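Local coordinates for putative immunoglobulin-blocking virulence protein (Mycoplasma mycoides subsp. capri, PDB 7ADK) that probably binds host immunoglobulins and hinders their capture of antigen, in the manner of mycoplasma immunoglobulin-blocking virulence proteins, at residues E140-G145 against I175-V180; I652-L657 against T694-E699. One frame throughout, in Å; residues are numbered along the deposited sequence.

Contact 1 of 2, residues E140-G145 against I175-V180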
loop_
_atom_site.group_PDB
_atom_site.type_symbol
_atom_site.label_atom_id
_atom_site.label_comp_id
_atom_site.label_asym_id
_atom_site.label_seq_id
_atom_site.Cartn_x
_atom_site.Cartn_y
_atom_site.Cartn_z
ATOM N N GLU A 140 11.884 -8.081 -57.077
ATOM C CA GLU A 140 10.822 -9.085 -57.264
ATOM C C GLU A 140 10.490 -9.823 -55.953
ATOM O O GLU A 140 11.387 -10.182 -55.191
ATOM C CB GLU A 140 11.149 -10.041 -58.418
ATOM C CG GLU A 140 12.408 -10.875 -58.227
ATOM C CD GLU A 140 12.745 -11.708 -59.467
ATOM O OE1 GLU A 140 11.974 -12.626 -59.820
ATOM O OE2 GLU A 140 13.795 -11.456 -60.094
ATOM N N ALA A 141 9.203 -10.034 -55.674
ATOM C CA ALA A 141 8.722 -10.618 -54.422
ATOM C C ALA A 141 7.421 -11.427 -54.573
ATOM O O ALA A 141 6.524 -11.089 -55.349
ATOM C CB ALA A 141 8.535 -9.499 -53.404
ATOM N N GLU A 142 7.297 -12.481 -53.780
ATOM C CA GLU A 142 6.064 -13.243 -53.616
ATOM C C GLU A 142 5.162 -12.531 -52.595
ATOM O O GLU A 142 5.565 -12.321 -51.457
ATOM C CB GLU A 142 6.392 -14.691 -53.220
ATOM C CG GLU A 142 6.921 -15.514 -54.411
ATOM C CD GLU A 142 8.355 -15.178 -54.857
ATOM O OE1 GLU A 142 9.289 -15.198 -54.031
ATOM O OE2 GLU A 142 8.569 -14.910 -56.055
ATOM N N ILE A 143 3.952 -12.140 -53.006
ATOM C CA ILE A 143 2.998 -11.333 -52.226
ATOM C C ILE A 143 1.641 -12.039 -52.157
ATOM O O ILE A 143 1.166 -12.553 -53.170
ATOM C CB ILE A 143 2.830 -9.919 -52.833
ATOM C CG1 ILE A 143 4.142 -9.126 -52.984
ATOM C CG2 ILE A 143 1.799 -9.071 -52.073
ATOM C CD1 ILE A 143 4.866 -8.780 -51.689
ATOM N N GLU A 144 0.985 -11.995 -50.998
ATOM C CA GLU A 144 -0.342 -12.582 -50.758
ATOM C C GLU A 144 -1.312 -11.567 -50.142
ATOM O O GLU A 144 -0.906 -10.697 -49.372
ATOM C CB GLU A 144 -0.212 -13.801 -49.837
ATOM C CG GLU A 144 0.672 -14.922 -50.400
ATOM C CD GLU A 144 0.178 -15.528 -51.723
ATOM O OE1 GLU A 144 1.013 -15.875 -52.587
ATOM O OE2 GLU A 144 -1.043 -15.727 -51.901
ATOM N N GLY A 145 -2.601 -11.671 -50.460
ATOM C CA GLY A 145 -3.659 -10.921 -49.778
ATOM C C GLY A 145 -3.962 -11.497 -48.390
ATOM O O GLY A 145 -3.858 -12.714 -48.207
ATOM N N ILE A 175 4.299 -10.209 -47.412
ATOM C CA ILE A 175 5.469 -10.599 -48.220
ATOM C C ILE A 175 5.931 -11.999 -47.790
ATOM O O ILE A 175 6.412 -12.166 -46.672
ATOM C CB ILE A 175 6.618 -9.571 -48.061
ATOM C CG1 ILE A 175 6.260 -8.147 -48.544
ATOM C CG2 ILE A 175 7.863 -10.048 -48.819
ATOM C CD1 ILE A 175 7.075 -7.048 -47.855
ATOM N N LEU A 176 5.822 -13.002 -48.663
ATOM C CA LEU A 176 6.290 -14.358 -48.355
ATOM C C LEU A 176 7.787 -14.542 -48.599
ATOM O O LEU A 176 8.457 -15.255 -47.853
ATOM C CB LEU A 176 5.526 -15.406 -49.172
ATOM C CG LEU A 176 4.016 -15.499 -48.947
ATOM C CD1 LEU A 176 3.549 -16.803 -49.589
ATOM C CD2 LEU A 176 3.605 -15.517 -47.481
ATOM N N SER A 177 8.322 -13.937 -49.658
ATOM C CA SER A 177 9.745 -13.970 -50.005
ATOM C C SER A 177 10.144 -12.808 -50.913
ATOM O O SER A 177 9.344 -12.318 -51.702
ATOM C CB SER A 177 10.091 -15.277 -50.707
ATOM O OG SER A 177 10.113 -16.353 -49.811
ATOM N N VAL A 178 11.407 -12.397 -50.838
ATOM C CA VAL A 178 12.020 -11.322 -51.624
ATOM C C VAL A 178 13.305 -11.831 -52.267
ATOM O O VAL A 178 14.156 -12.402 -51.580
ATOM C CB VAL A 178 12.305 -10.116 -50.713
ATOM C CG1 VAL A 178 13.023 -8.991 -51.438
ATOM C CG2 VAL A 178 11.008 -9.547 -50.159
ATOM N N LYS A 179 13.501 -11.595 -53.569
ATOM C CA LYS A 179 14.744 -11.963 -54.258
ATOM C C LYS A 179 15.849 -10.959 -53.918
ATOM O O LYS A 179 16.011 -9.936 -54.573
ATOM C CB LYS A 179 14.491 -12.103 -55.765
ATOM C CG LYS A 179 15.711 -12.572 -56.575
ATOM C CD LYS A 179 16.210 -13.974 -56.228
ATOM C CE LYS A 179 17.457 -14.303 -57.018
ATOM N NZ LYS A 179 17.945 -15.646 -56.769
ATOM N N VAL A 180 16.607 -11.235 -52.864
ATOM C CA VAL A 180 17.770 -10.431 -52.483
ATOM C C VAL A 180 18.864 -10.502 -53.555
ATOM O O VAL A 180 19.125 -11.550 -54.140
ATOM C CB VAL A 180 18.266 -10.806 -51.075
ATOM C CG1 VAL A 180 18.863 -12.206 -50.988
ATOM C CG2 VAL A 180 19.301 -9.805 -50.570
#
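I143 lays its CD1 alongside the CG1 branch of I175, the two side chains running abreast with I143 CD1 3.5 Å from I175 CG1. The CD1 of I143 gets there because CG1 sits beside the backbone N (chi1 -56°) and the chain bends again at chi2. Farther along the same face, the methyl of A141 packs on one branch of V178, A141 CB to V178 CG2 4.1 Å. Three backbone bonds join the antiparallel strands. K179 N meets E140 O at 3.0 Å, while E142 N gives to S177 O and L176 N to E142 O, each at 2.9 Å. Between E142 and I143 the register slips by one residue, a beta bulge on the strand 175-178, where L176 is the extra residue. The glutamates also contribute carbon: E140 CG lies beside K179 CB at 3.5 Å, both side chains heading the same way, yet E140 OE2 stays 6.8 Å from K179 NZ and makes no salt bridge with it. E144 crosses L176 at a slant, its CG 3.5 Å from L176 CD1, and its carboxylate turns to R128 in a salt bridge. Strand 138-144 is the middle of a three-stranded antiparallel sheet: strand 130-133 pairs with its other edge, I132 packing against A141, I143 and I175, while V178 bonds through its backbone to E308 and V180 touches L307 at the end of helix 301-308.

Contact 2 of 2, residues I652-L657 against T694-E699; sequences ISSDEL and TLLSDE
L657 pushes its isobutyl group against the chain between L695 and S697. With CG set beside the backbone N (chi1 -67°), CD2 comes to 3.6 Å from L695 O, while L657 CG lies 3.5 Å from S697 OG. Its other methyl, CD1, meets the CD2 branch of L696 at 4.0 Å, the two leucines crossing at a slant. L696 CD2 extends farther, passing 3.8 Å from the hydroxyl oxygen S654 OG and near the CB of E656. S654 turns its hydroxyl away from its own backbone N (chi1 -152°) and donates to T694 O at 2.8 Å, from above the carbonyl plane. S654 is also the centre of an inverse gamma turn, which bends the chain just after strand 650-652. On the partner segment S697 is the N-cap of helix 698-709: its OG makes a weak bond to G700 N, so one hydroxyl both caps the helix and borders L657. The E699 side chain comes no nearer than its CB, 4.1 Å from L657 O; its carboxylate oxygen OE1 bonds to N661. From the same helix N703 reaches E656 O, and L704 packs against both E656 and L696.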
loop_
_atom_site.group_PDB
_atom_site.type_symbol
_atom_site.label_atom_id
_atom_site.label_comp_id
_atom_site.label_asym_id
_atom_site.label_seq_id
_atom_site.Cartn_x
_atom_site.Cartn_y
_atom_site.Cartn_z
ATOM N N ILE A 652 -19.056 -27.965 -1.490
ATOM C CA ILE A 652 -19.225 -28.464 -2.854
ATOM C C ILE A 652 -19.928 -29.828 -2.847
ATOM O O ILE A 652 -19.611 -30.695 -2.039
ATOM C CB ILE A 652 -17.883 -28.400 -3.627
ATOM C CG1 ILE A 652 -18.058 -28.750 -5.113
ATOM C CG2 ILE A 652 -16.790 -29.267 -3.011
ATOM C CD1 ILE A 652 -16.957 -28.205 -6.011
ATOM N N SER A 653 -20.888 -30.012 -3.755
ATOM C CA SER A 653 -21.528 -31.303 -4.025
ATOM C C SER A 653 -20.510 -32.322 -4.570
ATOM O O SER A 653 -19.378 -31.987 -4.915
ATOM C CB SER A 653 -22.709 -31.089 -4.982
ATOM O OG SER A 653 -23.498 -32.245 -5.140
ATOM N N SER A 654 -20.902 -33.567 -4.814
ATOM C CA SER A 654 -20.106 -34.508 -5.613
ATOM C C SER A 654 -20.301 -34.282 -7.136
ATOM O O SER A 654 -20.563 -35.212 -7.892
ATOM C CB SER A 654 -20.378 -35.936 -5.131
ATOM O OG SER A 654 -19.268 -36.765 -5.369
ATOM N N ASP A 655 -20.186 -33.039 -7.615
ATOM C CA ASP A 655 -20.029 -32.685 -9.041
ATOM C C ASP A 655 -18.554 -32.696 -9.488
ATOM O O ASP A 655 -18.241 -32.473 -10.652
ATOM C CB ASP A 655 -20.659 -31.314 -9.369
ATOM C CG ASP A 655 -19.815 -30.105 -8.953
ATOM O OD1 ASP A 655 -19.150 -30.198 -7.912
ATOM O OD2 ASP A 655 -19.815 -29.063 -9.651
ATOM N N GLU A 656 -17.614 -32.939 -8.581
ATOM C CA GLU A 656 -16.181 -32.892 -8.858
ATOM C C GLU A 656 -15.733 -33.936 -9.873
ATOM O O GLU A 656 -14.710 -33.748 -10.509
ATOM C CB GLU A 656 -15.386 -33.028 -7.557
ATOM C CG GLU A 656 -15.688 -31.883 -6.592
ATOM C CD GLU A 656 -14.623 -31.737 -5.513
ATOM O OE1 GLU A 656 -14.648 -32.510 -4.535
ATOM O OE2 GLU A 656 -13.756 -30.853 -5.651
ATOM N N LEU A 657 -16.514 -34.995 -10.090
ATOM C CA LEU A 657 -16.320 -35.965 -11.173
ATOM C C LEU A 657 -16.420 -35.308 -12.563
ATOM O O LEU A 657 -15.840 -35.792 -13.532
ATOM C CB LEU A 657 -17.395 -37.058 -11.072
ATOM C CG LEU A 657 -17.313 -37.988 -9.851
ATOM C CD1 LEU A 657 -17.892 -37.393 -8.574
ATOM C CD2 LEU A 657 -18.110 -39.252 -10.144
ATOM N N THR A 694 -22.465 -39.685 -3.256
ATOM C CA THR A 694 -21.829 -40.257 -4.453
ATOM C C THR A 694 -20.298 -40.294 -4.356
ATOM O O THR A 694 -19.651 -39.274 -4.098
ATOM C CB THR A 694 -22.255 -39.464 -5.700
ATOM O OG1 THR A 694 -23.657 -39.361 -5.776
ATOM C CG2 THR A 694 -21.764 -40.072 -7.001
ATOM N N LEU A 695 -19.695 -41.456 -4.647
ATOM C CA LEU A 695 -18.242 -41.665 -4.633
ATOM C C LEU A 695 -17.525 -40.881 -5.749
ATOM O O LEU A 695 -18.048 -40.737 -6.850
ATOM C CB LEU A 695 -17.895 -43.162 -4.759
ATOM C CG LEU A 695 -18.421 -44.088 -3.642
ATOM C CD1 LEU A 695 -19.838 -44.600 -3.909
ATOM C CD2 LEU A 695 -17.514 -45.312 -3.512
ATOM N N LEU A 696 -16.300 -40.414 -5.499
ATOM C CA LEU A 696 -15.453 -39.774 -6.518
ATOM C C LEU A 696 -14.894 -40.784 -7.531
ATOM O O LEU A 696 -14.480 -41.882 -7.164
ATOM C CB LEU A 696 -14.287 -39.009 -5.873
ATOM C CG LEU A 696 -14.679 -37.940 -4.852
ATOM C CD1 LEU A 696 -13.398 -37.371 -4.266
ATOM C CD2 LEU A 696 -15.470 -36.799 -5.473
ATOM N N SER A 697 -14.822 -40.368 -8.792
ATOM C CA SER A 697 -14.086 -41.053 -9.860
ATOM C C SER A 697 -12.619 -40.603 -9.919
ATOM O O SER A 697 -12.193 -39.739 -9.154
ATOM C CB SER A 697 -14.771 -40.776 -11.198
ATOM O OG SER A 697 -14.660 -39.412 -11.550
ATOM N N ASP A 698 -11.849 -41.145 -10.863
ATOM C CA ASP A 698 -10.474 -40.747 -11.176
ATOM C C ASP A 698 -10.341 -39.234 -11.460
ATOM O O ASP A 698 -9.526 -38.564 -10.833
ATOM C CB ASP A 698 -10.000 -41.605 -12.353
ATOM C CG ASP A 698 -8.533 -41.419 -12.744
ATOM O OD1 ASP A 698 -7.703 -41.048 -11.899
ATOM O OD2 ASP A 698 -8.201 -41.650 -13.911
ATOM N N GLU A 699 -11.180 -38.628 -12.311
ATOM C CA GLU A 699 -11.174 -37.164 -12.489
ATOM C C GLU A 699 -11.760 -36.411 -11.291
ATOM O O GLU A 699 -11.372 -35.276 -11.035
ATOM C CB GLU A 699 -11.860 -36.755 -13.795
ATOM C CG GLU A 699 -11.069 -37.183 -15.036
ATOM C CD GLU A 699 -9.598 -36.745 -15.020
ATOM O OE1 GLU A 699 -9.310 -35.558 -14.757
ATOM O OE2 GLU A 699 -8.716 -37.575 -15.300
#

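The modelled chain opens with strand 130-133, and after this has paired with strand 138-144, contact 1 closes a longer loop, about thirty residues that carry helix 153-157 and bring strand 174-178 back to strand 138-144. The chain then runs through the helices from 182 onward, the mixed sheet and four strands of the parallel sheet before contact 2 begins. There the loop from 657 to 694 includes strand 676-679, the edge of the parallel sheet, and strand 688-690, returning to the start of helix 698-709. The two closures follow in series, neither enclosing nor crossing the other. Their nearest atoms are about 40 Å apart: contact 1 joins two strands of the N-terminal sheet, and contact 2 ties the loop after strand 650-652 to the start of helix 698-709.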